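Local coordinates for extracellular solute-binding protein family 1 (Alicyclobacillus acidocaldarius subsp. acidocaldarius, PDB 4OVJ) that probably captures a solute, likely a sugar, outside the cell membrane and delivers it to an ABC transporter, as in other family 1 solute-binding proteins, at residues D181-Q186 and S216-W221; Y190-H195 and E211-S216; T205-T210 and E403-E408. All coordinates share one frame; numbering follows the deposited sequence.

Overall arrangement
All three contacts lie on the same side of the chain's centre and are largely buried, contact 3 lying farthest out. Contact 1 sets the turn leading into helix 185-194, and contact 2 the end of that helix, against helix 211-226; their segments overlap at Ser216, which touches across only in contact 2, and their centres are about 9 Å apart. Contact 3 brings in the C-terminal helix 398-414, against the weakly bonded strand 207-208 that lies between those helices in sequence. Chemistry changes along the way: carboxylates and a tryptophan face in contact 1, an indole N-H and a methyl group in contact 2, mainly apolar side chains and a selenium in contact 3. Trp185 packs against Phe405, and Leu214 against Phe209.

Contact 1. Residues D181-Q186 and S216-W221; sequences DDESWQ and SYLNYW. With SO4 (sulfate ion), chain B.
Glu183 lies flat along one face of the Trp221 indole, and most of the contact follows from that. Its CG sits 3.5 Å from the centroid of the five-membered ring, 22° off the ring normal, a CH-pi contact. The two side chains run past each other in opposite directions, with carboxylate and ring planes only 12° apart. Glu183 CG stands beside its own backbone N (chi1 -70°) and the chain then extends, which carries the carboxylate past the ring to Trp221 CB, 3.2 Å from OE1. Farther along the same face, the backbone N of Asp182 rests 3.6 Å from CZ3 of Trp221, while Tyr220 packs on the opposite face. Glu183 CG also lies near the Tyr217 ring at CE2 and CZ, and Tyr217 OH comes to 3.1 Å from Glu183 CA.

The polar contacts centre on the carboxylates. OD1 of Asp181 and OE1 of Glu183 are only 2.5 Å apart, so one acid group probably holds a proton; Arg225 forms salt bridges to both residues. The other oxygen of Glu183, OE2, accepts from a water 2.8 Å away that also donates to Leu218 O, and touches Leu218 CD2. Tyr217 OH is hydrogen-bonded to Thr187.

Ser184 is the N-cap of helix 185-194. Its OG caps Thr187 N and approaches sulfate O4 to 2.9 Å; the ion, probably from the crystallisation liquor, is hydrogen-bonded to Tyr139 and Trp260.

The turn before helix 185-194 thus lies against helix 211-226, with helix 377-392 touching Glu183 and Leu218, helix 160-174 behind Tyr220, and strand 256-260 bonded to Asp182 through Leu258 N.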
loop_
_atom_site.group_PDB
_atom_site.type_symbol
_atom_site.label_atom_id
_atom_site.label_comp_id
_atom_site.label_asym_id
_atom_site.label_seq_id
_atom_site.Cartn_x
_atom_site.Cartn_y
_atom_site.Cartn_z
ATOM N N ASP A 181 11.899 5.325 -15.104
ATOM C CA ASP A 181 12.759 5.876 -14.069
ATOM C C ASP A 181 11.862 6.034 -12.847
ATOM O O ASP A 181 11.146 7.024 -12.714
ATOM C CB ASP A 181 13.359 7.203 -14.534
ATOM C CG ASP A 181 14.344 7.787 -13.542
ATOM O OD1 ASP A 181 14.326 7.348 -12.359
ATOM O OD2 ASP A 181 15.128 8.694 -13.947
ATOM N N ASP A 182 11.900 5.032 -11.966
ATOM C CA ASP A 182 10.908 4.886 -10.903
ATOM C C ASP A 182 11.385 5.500 -9.593
ATOM O O ASP A 182 11.392 4.864 -8.533
ATOM C CB ASP A 182 10.531 3.413 -10.757
ATOM C CG ASP A 182 9.699 2.930 -11.913
ATOM O OD1 ASP A 182 8.730 3.630 -12.254
ATOM O OD2 ASP A 182 9.997 1.859 -12.495
ATOM N N GLU A 183 11.782 6.758 -9.691
ATOM C CA GLU A 183 12.174 7.536 -8.534
ATOM C C GLU A 183 11.004 8.358 -8.012
ATOM O O GLU A 183 10.399 9.150 -8.731
ATOM C CB GLU A 183 13.332 8.457 -8.857
ATOM C CG GLU A 183 14.642 7.718 -9.093
ATOM C CD GLU A 183 15.709 8.639 -9.650
ATOM O OE1 GLU A 183 15.768 8.799 -10.891
ATOM O OE2 GLU A 183 16.487 9.203 -8.846
ATOM N N SER A 184 10.737 8.173 -6.737
ATOM C CA SER A 184 9.692 8.885 -6.030
ATOM C C SER A 184 10.038 8.802 -4.564
ATOM O O SER A 184 10.859 7.972 -4.144
ATOM C CB SER A 184 8.325 8.240 -6.268
ATOM O OG SER A 184 8.230 6.962 -5.640
ATOM N N TRP A 185 9.385 9.635 -3.780
ATOM C CA TRP A 185 9.602 9.642 -2.339
ATOM C C TRP A 185 9.342 8.265 -1.740
ATOM O O TRP A 185 10.127 7.787 -0.910
ATOM C CB TRP A 185 8.685 10.683 -1.742
ATOM C CG TRP A 185 8.752 10.974 -0.280
ATOM C CD1 TRP A 185 7.687 11.054 0.554
ATOM C CD2 TRP A 185 9.899 11.336 0.504
ATOM N NE1 TRP A 185 8.088 11.410 1.805
ATOM C CE2 TRP A 185 9.440 11.597 1.811
ATOM C CE3 TRP A 185 11.263 11.442 0.240
ATOM C CZ2 TRP A 185 10.304 11.954 2.861
ATOM C CZ3 TRP A 185 12.118 11.818 1.266
ATOM C CH2 TRP A 185 11.633 12.071 2.562
ATOM N N GLN A 186 8.276 7.594 -2.175
ATOM C CA GLN A 186 7.979 6.301 -1.583
ATOM C C GLN A 186 8.890 5.176 -2.101
ATOM O O GLN A 186 9.215 4.259 -1.341
ATOM C CB GLN A 186 6.487 5.967 -1.691
ATOM C CG GLN A 186 5.575 6.930 -0.912
ATOM C CD GLN A 186 5.869 6.995 0.582
ATOM O OE1 GLN A 186 6.354 6.035 1.178
ATOM N NE2 GLN A 186 5.576 8.136 1.196
ATOM N N SER A 216 23.244 7.464 -2.986
ATOM C CA SER A 216 23.438 6.154 -3.627
ATOM C C SER A 216 22.203 5.767 -4.458
ATOM O O SER A 216 22.322 5.203 -5.551
ATOM C CB SER A 216 23.827 5.073 -2.614
ATOM O OG SER A 216 22.774 4.795 -1.713
ATOM N N TYR A 217 21.021 6.108 -3.954
ATOM C CA TYR A 217 19.774 5.883 -4.700
ATOM C C TYR A 217 19.757 6.718 -5.968
ATOM O O TYR A 217 19.500 6.218 -7.072
ATOM C CB TYR A 217 18.611 6.256 -3.800
ATOM C CG TYR A 217 17.234 6.340 -4.400
ATOM C CD1 TYR A 217 16.415 5.232 -4.475
ATOM C CD2 TYR A 217 16.712 7.554 -4.794
ATOM C CE1 TYR A 217 15.123 5.315 -4.964
ATOM C CE2 TYR A 217 15.428 7.656 -5.282
ATOM C CZ TYR A 217 14.635 6.528 -5.359
ATOM O OH TYR A 217 13.352 6.639 -5.811
ATOM N N LEU A 218 20.048 7.997 -5.825
ATOM C CA LEU A 218 20.048 8.879 -6.990
ATOM C C LEU A 218 21.071 8.434 -8.042
ATOM O O LEU A 218 20.792 8.476 -9.240
ATOM C CB LEU A 218 20.304 10.317 -6.568
ATOM C CG LEU A 218 19.233 10.974 -5.698
ATOM C CD1 LEU A 218 19.771 12.310 -5.228
ATOM C CD2 LEU A 218 17.903 11.139 -6.414
ATOM N N ASN A 219 22.250 8.008 -7.588
ATOM C CA ASN A 219 23.300 7.537 -8.496
ATOM C C ASN A 219 22.927 6.281 -9.221
ATOM O O ASN A 219 23.299 6.110 -10.387
ATOM C CB ASN A 219 24.607 7.310 -7.752
ATOM C CG ASN A 219 25.401 8.588 -7.582
ATOM O OD1 ASN A 219 25.281 9.507 -8.387
ATOM N ND2 ASN A 219 26.227 8.646 -6.542
ATOM N N TYR A 220 22.198 5.397 -8.542
ATOM C CA TYR A 220 21.743 4.162 -9.160
ATOM C C TYR A 220 20.923 4.473 -10.397
ATOM O O TYR A 220 21.207 3.968 -11.478
ATOM C CB TYR A 220 20.913 3.340 -8.178
ATOM C CG TYR A 220 20.360 2.066 -8.768
ATOM C CD1 TYR A 220 21.156 0.939 -8.874
ATOM C CD2 TYR A 220 19.045 1.995 -9.232
ATOM C CE1 TYR A 220 20.668 -0.226 -9.421
ATOM C CE2 TYR A 220 18.544 0.821 -9.768
ATOM C CZ TYR A 220 19.363 -0.289 -9.859
ATOM O OH TYR A 220 18.886 -1.462 -10.388
ATOM N N TRP A 221 19.931 5.341 -10.243
ATOM C CA TRP A 221 19.073 5.695 -11.379
ATOM C C TRP A 221 19.804 6.557 -12.403
ATOM O O TRP A 221 19.590 6.395 -13.603
ATOM C CB TRP A 221 17.790 6.376 -10.909
ATOM C CG TRP A 221 16.953 5.450 -10.077
ATOM C CD1 TRP A 221 16.901 5.396 -8.715
ATOM C CD2 TRP A 221 16.098 4.407 -10.553
ATOM N NE1 TRP A 221 16.058 4.387 -8.315
ATOM C CE2 TRP A 221 15.543 3.774 -9.427
ATOM C CE3 TRP A 221 15.734 3.958 -11.831
ATOM C CZ2 TRP A 221 14.648 2.714 -9.532
ATOM C CZ3 TRP A 221 14.848 2.899 -11.936
ATOM C CH2 TRP A 221 14.311 2.298 -10.795
HETATM S S SO4 B . 4.725 6.052 -5.753
HETATM O O1 SO4 B . 5.131 7.462 -5.916
HETATM O O2 SO4 B . 4.060 5.834 -4.443
HETATM O O3 SO4 B . 3.752 5.705 -6.809
HETATM O O4 SO4 B . 5.925 5.201 -5.888
HETATM O O HOH W 1 18.750 10.091 -10.171
#

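Contact 2. Residues Y190-H195 and E211-S216; sequences YWARQH and ESTLVS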
loop_
_atom_site.group_PDB
_atom_site.type_symbol
_atom_site.label_atom_id
_atom_site.label_comp_id
_atom_site.label_asym_id
_atom_site.label_seq_id
_atom_site.Cartn_x
_atom_site.Cartn_y
_atom_site.Cartn_z
ATOM N N TYR A 190 11.537 2.767 0.324
ATOM C CA TYR A 190 11.915 1.363 0.194
ATOM C C TYR A 190 13.437 1.183 0.262
ATOM O O TYR A 190 13.938 0.396 1.057
ATOM C CB TYR A 190 11.329 0.811 -1.108
ATOM C CG TYR A 190 11.698 -0.608 -1.437
ATOM C CD1 TYR A 190 11.052 -1.680 -0.838
ATOM C CD2 TYR A 190 12.692 -0.878 -2.369
ATOM C CE1 TYR A 190 11.407 -2.984 -1.156
ATOM C CE2 TYR A 190 13.050 -2.171 -2.686
ATOM C CZ TYR A 190 12.398 -3.217 -2.085
ATOM O OH TYR A 190 12.756 -4.497 -2.395
ATOM N N TRP A 191 14.166 1.964 -0.522
ATOM C CA TRP A 191 15.630 1.998 -0.489
ATOM C C TRP A 191 16.182 2.353 0.885
ATOM O O TRP A 191 17.095 1.697 1.378
ATOM C CB TRP A 191 16.124 3.004 -1.541
ATOM C CG TRP A 191 17.613 3.131 -1.694
ATOM C CD1 TRP A 191 18.448 3.884 -0.936
ATOM C CD2 TRP A 191 18.425 2.528 -2.708
ATOM N NE1 TRP A 191 19.736 3.780 -1.402
ATOM C CE2 TRP A 191 19.748 2.959 -2.495
ATOM C CE3 TRP A 191 18.152 1.689 -3.797
ATOM C CZ2 TRP A 191 20.807 2.565 -3.318
ATOM C CZ3 TRP A 191 19.216 1.285 -4.615
ATOM C CH2 TRP A 191 20.517 1.722 -4.363
ATOM N N ALA A 192 15.627 3.391 1.496
ATOM C CA ALA A 192 16.085 3.814 2.806
ATOM C C ALA A 192 15.927 2.690 3.811
ATOM O O ALA A 192 16.837 2.434 4.595
ATOM C CB ALA A 192 15.336 5.036 3.282
ATOM N N ARG A 193 14.780 2.020 3.781
ATOM C CA ARG A 193 14.521 0.911 4.712
ATOM C C ARG A 193 15.530 -0.227 4.521
ATOM O O ARG A 193 15.979 -0.833 5.493
ATOM C CB ARG A 193 13.091 0.409 4.566
ATOM C CG ARG A 193 12.055 1.317 5.228
ATOM C CD ARG A 193 10.653 1.010 4.734
ATOM N NE ARG A 193 10.293 -0.417 4.829
ATOM C CZ ARG A 193 9.660 -1.016 5.849
ATOM N NH1 ARG A 193 9.282 -0.353 6.936
ATOM N NH2 ARG A 193 9.402 -2.318 5.781
ATOM N N GLN A 194 15.921 -0.483 3.271
ATOM C CA GLN A 194 16.950 -1.492 2.999
ATOM C C GLN A 194 18.300 -1.143 3.620
ATOM O O GLN A 194 19.113 -2.024 3.884
ATOM C CB GLN A 194 17.152 -1.689 1.514
ATOM C CG GLN A 194 15.943 -2.173 0.774
ATOM C CD GLN A 194 16.194 -2.261 -0.705
ATOM O OE1 GLN A 194 16.755 -1.341 -1.307
ATOM N NE2 GLN A 194 15.824 -3.387 -1.297
ATOM N N HIS A 195 18.545 0.151 3.809
ATOM C CA HIS A 195 19.777 0.642 4.400
ATOM C C HIS A 195 19.656 0.903 5.892
ATOM O O HIS A 195 20.493 1.595 6.466
ATOM C CB HIS A 195 20.240 1.886 3.643
ATOM C CG HIS A 195 20.709 1.566 2.264
ATOM N ND1 HIS A 195 19.846 1.300 1.224
ATOM C CD2 HIS A 195 21.956 1.378 1.778
ATOM C CE1 HIS A 195 20.543 0.999 0.143
ATOM N NE2 HIS A 195 21.825 1.040 0.455
ATOM N N GLU A 211 22.530 11.480 4.019
ATOM C CA GLU A 211 22.801 11.945 2.666
ATOM C C GLU A 211 23.336 10.833 1.771
ATOM O O GLU A 211 22.928 10.721 0.615
ATOM C CB GLU A 211 23.774 13.114 2.701
ATOM C CG GLU A 211 23.939 13.816 1.375
ATOM C CD GLU A 211 24.860 15.002 1.498
ATOM O OE1 GLU A 211 24.538 15.918 2.287
ATOM O OE2 GLU A 211 25.905 15.013 0.826
ATOM N N SER A 212 24.236 10.030 2.317
ATOM C CA SER A 212 24.840 8.923 1.599
ATOM C C SER A 212 23.794 7.975 1.014
ATOM O O SER A 212 23.884 7.547 -0.134
ATOM C CB SER A 212 25.735 8.154 2.560
ATOM O OG SER A 212 26.536 7.255 1.853
ATOM N N THR A 213 22.798 7.651 1.823
ATOM C CA THR A 213 21.721 6.750 1.406
ATOM C C THR A 213 20.929 7.321 0.227
ATOM O O THR A 213 20.606 6.611 -0.730
ATOM C CB THR A 213 20.790 6.515 2.583
ATOM O OG1 THR A 213 21.553 5.935 3.647
ATOM C CG2 THR A 213 19.619 5.610 2.193
ATOM N N LEU A 214 20.634 8.613 0.285
ATOM C CA LEU A 214 19.908 9.255 -0.805
ATOM C C LEU A 214 20.781 9.388 -2.051
ATOM O O LEU A 214 20.327 9.127 -3.150
ATOM C CB LEU A 214 19.364 10.612 -0.386
ATOM C CG LEU A 214 18.636 11.443 -1.442
ATOM C CD1 LEU A 214 17.541 10.630 -2.104
ATOM C CD2 LEU A 214 18.070 12.683 -0.762
ATOM N N VAL A 215 22.042 9.768 -1.879
ATOM C CA VAL A 215 22.936 9.898 -3.029
ATOM C C VAL A 215 23.147 8.555 -3.739
ATOM O O VAL A 215 23.192 8.509 -4.968
ATOM C CB VAL A 215 24.286 10.541 -2.639
ATOM C CG1 VAL A 215 25.265 10.495 -3.805
ATOM C CG2 VAL A 215 24.055 11.983 -2.228
ATOM N N SER A 216 23.244 7.464 -2.986
ATOM C CA SER A 216 23.438 6.154 -3.627
ATOM C C SER A 216 22.203 5.767 -4.458
ATOM O O SER A 216 22.322 5.203 -5.551
ATOM C CB SER A 216 23.827 5.073 -2.614
ATOM O OG SER A 216 22.774 4.795 -1.713
#
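Trp191 points its indole at helix 211-226 edge first, toward the turn formed by Thr213 and Ser216. With CG anti to the backbone N (chi1 -177°), the ring reaches the neighbouring helix and places NE1 3.0 Å from the carbonyl O of Thr213. That hydrogen bond is weak, bent to 121° at the hydrogen. Ser216 OG lies near the indole plane, 3.4 Å from CZ2 of Trp191, whereas Thr213 O approaches the ring obliquely; Ser216 OG also donates to Thr213 O.

The Thr213 methyl, CG2, packs beside the indole: it approaches the ring edge at CD1 of Trp191 (3.8 Å) and rests on CA of Ala192 and CB of His195, each at 4.0 Å. Thr213 OG1, on the other branch, is hydrogen-bonded to Gln197 and Thr210.

His195, just past the end of its helix, turns back over Trp191. Its ND1 donates to Trp191 O at 2.8 Å, nearly straight; the oxygen lies in the imidazole plane, and CE1 sits over one face of the indole. This in-plane bond helps hold the rotation of the imidazole.

Helices 190-194 and 211-216 run at 127°, and the axes of these segments approach to 9.9 Å at the closest, an oblique, partly antiparallel helix pair within one lobe of the periplasmic-binding-protein type fold expected for this family.

Contact 3. Residues T205-T210 and E403-E408; sequences TKLGFT and EQFMQE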
loop_
_atom_site.group_PDB
_atom_site.type_symbol
_atom_site.label_atom_id
_atom_site.label_comp_id
_atom_site.label_asym_id
_atom_site.label_seq_id
_atom_site.Cartn_x
_atom_site.Cartn_y
_atom_site.Cartn_z
ATOM N N THR A 205 10.077 14.169 13.578
ATOM C CA THR A 205 10.728 15.453 13.877
ATOM C C THR A 205 11.929 15.740 12.974
ATOM O O THR A 205 12.403 16.876 12.906
ATOM C CB THR A 205 11.197 15.549 15.348
ATOM O OG1 THR A 205 12.155 14.518 15.639
ATOM C CG2 THR A 205 10.005 15.439 16.298
ATOM N N LYS A 206 12.433 14.710 12.303
ATOM C CA LYS A 206 13.477 14.899 11.306
ATOM C C LYS A 206 13.478 13.744 10.317
ATOM O O LYS A 206 12.787 12.748 10.516
ATOM C CB LYS A 206 14.853 15.057 11.948
ATOM C CG LYS A 206 15.186 14.100 13.060
ATOM C CD LYS A 206 16.589 14.334 13.621
ATOM C CE LYS A 206 16.716 15.708 14.259
ATOM N NZ LYS A 206 17.871 15.774 15.193
ATOM N N LEU A 207 14.245 13.901 9.250
ATOM C CA LEU A 207 14.404 12.832 8.278
ATOM C C LEU A 207 15.132 11.687 8.954
ATOM O O LEU A 207 15.956 11.904 9.843
ATOM C CB LEU A 207 15.173 13.318 7.059
ATOM C CG LEU A 207 14.485 14.424 6.253
ATOM C CD1 LEU A 207 15.384 14.851 5.115
ATOM C CD2 LEU A 207 13.142 13.962 5.711
ATOM N N GLY A 208 14.820 10.472 8.528
ATOM C CA GLY A 208 15.363 9.277 9.151
ATOM C C GLY A 208 16.455 8.590 8.360
ATOM O O GLY A 208 16.752 7.423 8.612
ATOM N N PHE A 209 17.045 9.291 7.399
ATOM C CA PHE A 209 18.097 8.723 6.565
ATOM C C PHE A 209 19.227 9.725 6.395
ATOM O O PHE A 209 19.071 10.912 6.680
ATOM C CB PHE A 209 17.544 8.345 5.191
ATOM C CG PHE A 209 16.973 9.511 4.445
ATOM C CD1 PHE A 209 17.776 10.289 3.613
ATOM C CD2 PHE A 209 15.638 9.862 4.607
ATOM C CE1 PHE A 209 17.251 11.376 2.945
ATOM C CE2 PHE A 209 15.107 10.941 3.928
ATOM C CZ PHE A 209 15.920 11.703 3.102
ATOM N N THR A 210 20.357 9.232 5.898
ATOM C CA THR A 210 21.546 10.052 5.701
ATOM C C THR A 210 21.695 10.473 4.244
ATOM O O THR A 210 21.103 9.889 3.336
ATOM C CB THR A 210 22.808 9.273 6.073
ATOM O OG1 THR A 210 22.930 8.139 5.213
ATOM C CG2 THR A 210 22.764 8.819 7.525
ATOM N N GLU A 403 21.599 17.247 -0.678
ATOM C CA GLU A 403 21.879 18.233 0.374
ATOM C C GLU A 403 20.807 19.294 0.486
ATOM O O GLU A 403 20.347 19.611 1.581
ATOM C CB GLU A 403 23.230 18.909 0.150
ATOM C CG GLU A 403 24.334 18.144 0.830
ATOM C CD GLU A 403 25.484 19.005 1.315
ATOM O OE1 GLU A 403 25.740 20.066 0.709
ATOM O OE2 GLU A 403 26.134 18.597 2.308
ATOM N N GLN A 404 20.409 19.826 -0.661
ATOM C CA GLN A 404 19.411 20.883 -0.729
ATOM C C GLN A 404 18.055 20.389 -0.232
ATOM O O GLN A 404 17.422 21.030 0.611
ATOM C CB GLN A 404 19.303 21.390 -2.175
ATOM C CG GLN A 404 18.411 22.603 -2.359
ATOM C CD GLN A 404 18.639 23.300 -3.693
ATOM O OE1 GLN A 404 18.040 22.936 -4.704
ATOM N NE2 GLN A 404 19.499 24.317 -3.700
ATOM N N PHE A 405 17.628 19.236 -0.735
ATOM C CA PHE A 405 16.347 18.664 -0.331
ATOM C C PHE A 405 16.281 18.390 1.172
ATOM O O PHE A 405 15.270 18.668 1.806
ATOM C CB PHE A 405 16.018 17.371 -1.093
ATOM C CG PHE A 405 14.922 16.576 -0.442
ATOM C CD1 PHE A 405 13.598 16.959 -0.593
ATOM C CD2 PHE A 405 15.215 15.492 0.376
ATOM C CE1 PHE A 405 12.580 16.266 0.035
ATOM C CE2 PHE A 405 14.200 14.795 1.007
ATOM C CZ PHE A 405 12.881 15.182 0.835
HETATM N N MSE A 406 17.355 17.825 1.720
HETATM C CA MSE A 406 17.387 17.407 3.125
HETATM C C MSE A 406 17.391 18.589 4.046
HETATM O O MSE A 406 16.703 18.572 5.069
HETATM C CB MSE A 406 18.609 16.544 3.389
HETATM C CG MSE A 406 18.400 15.169 2.781
HETATM SE SE MSE A 406 19.980 14.054 3.068
HETATM C CE MSE A 406 19.660 13.746 4.993
ATOM N N GLN A 407 18.150 19.629 3.701
ATOM C CA GLN A 407 18.179 20.845 4.517
ATOM C C GLN A 407 16.777 21.454 4.564
ATOM O O GLN A 407 16.278 21.811 5.632
ATOM C CB GLN A 407 19.175 21.856 3.940
ATOM C CG GLN A 407 19.368 23.100 4.794
ATOM C CD GLN A 407 20.122 24.200 4.064
ATOM O OE1 GLN A 407 20.193 24.225 2.828
ATOM N NE2 GLN A 407 20.678 25.133 4.830
ATOM N N GLU A 408 16.145 21.540 3.399
ATOM C CA GLU A 408 14.797 22.089 3.270
ATOM C C GLU A 408 13.771 21.320 4.098
ATOM O O GLU A 408 13.016 21.920 4.870
ATOM C CB GLU A 408 14.389 22.112 1.794
ATOM C CG GLU A 408 12.944 22.504 1.527
ATOM C CD GLU A 408 12.675 22.876 0.069
ATOM O OE1 GLU A 408 11.524 23.262 -0.235
ATOM O OE2 GLU A 408 13.599 22.784 -0.771
#
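A loop with a weakly bonded strand at about Leu207-Gly208 runs past helix 403-408, the nearest CA atoms being those of Leu207 and Met406 at 7.5 Å. The side chains that meet are mostly apolar.

Met406, a selenomethionine, does most of the touching. CG stands anti to its carbonyl carbon, and the chain, extended through chi2 (178°), bends at chi3 to bring the methyl CE round to the backbone of the other segment, 3.4 Å from Phe209 O. CE also reaches the carbonyl carbon of Thr210. The selenium meets the Phe209 ring near CE1 at 3.8 Å, a Met-aromatic contact; SE is 5.0 Å from the ring centroid and 62° off the normal, an oblique approach.

Leu207 meets the helix with one branch. Its CD1 lies 3.8 Å from Met406 CG, and equally close to the CA of that residue, so the methyl sits against the helix surface and not just against the side chain. The same CD1 brushes Phe405 CE2 at 4.3 Å.

The two phenyl groups touch at their rims: Phe209 CZ and Phe405 CE2 are 4.1 Å apart, each near the plane of the other's ring, and the two side chains cross at about a right angle. Phe209 CG takes the position between backbone N and carbonyl carbon (chi1 60°), and from there its ring reaches both Phe405 and Met406.

Around the contact, Trp185 of helix 185-194 packs on Leu207, Phe209 and Phe405, and Phe188 meets Phe209 edge-to-face. Phe384 of helix 377-392 meets Phe405 edge-to-face. OD1 of Asn410 accepts a hydrogen bond from Leu207 N, while Gly208 pairs by backbone bonds with His198 and Leu199. The C-terminal helix 398-414 packs against the link between helices 185-194 and 211-226.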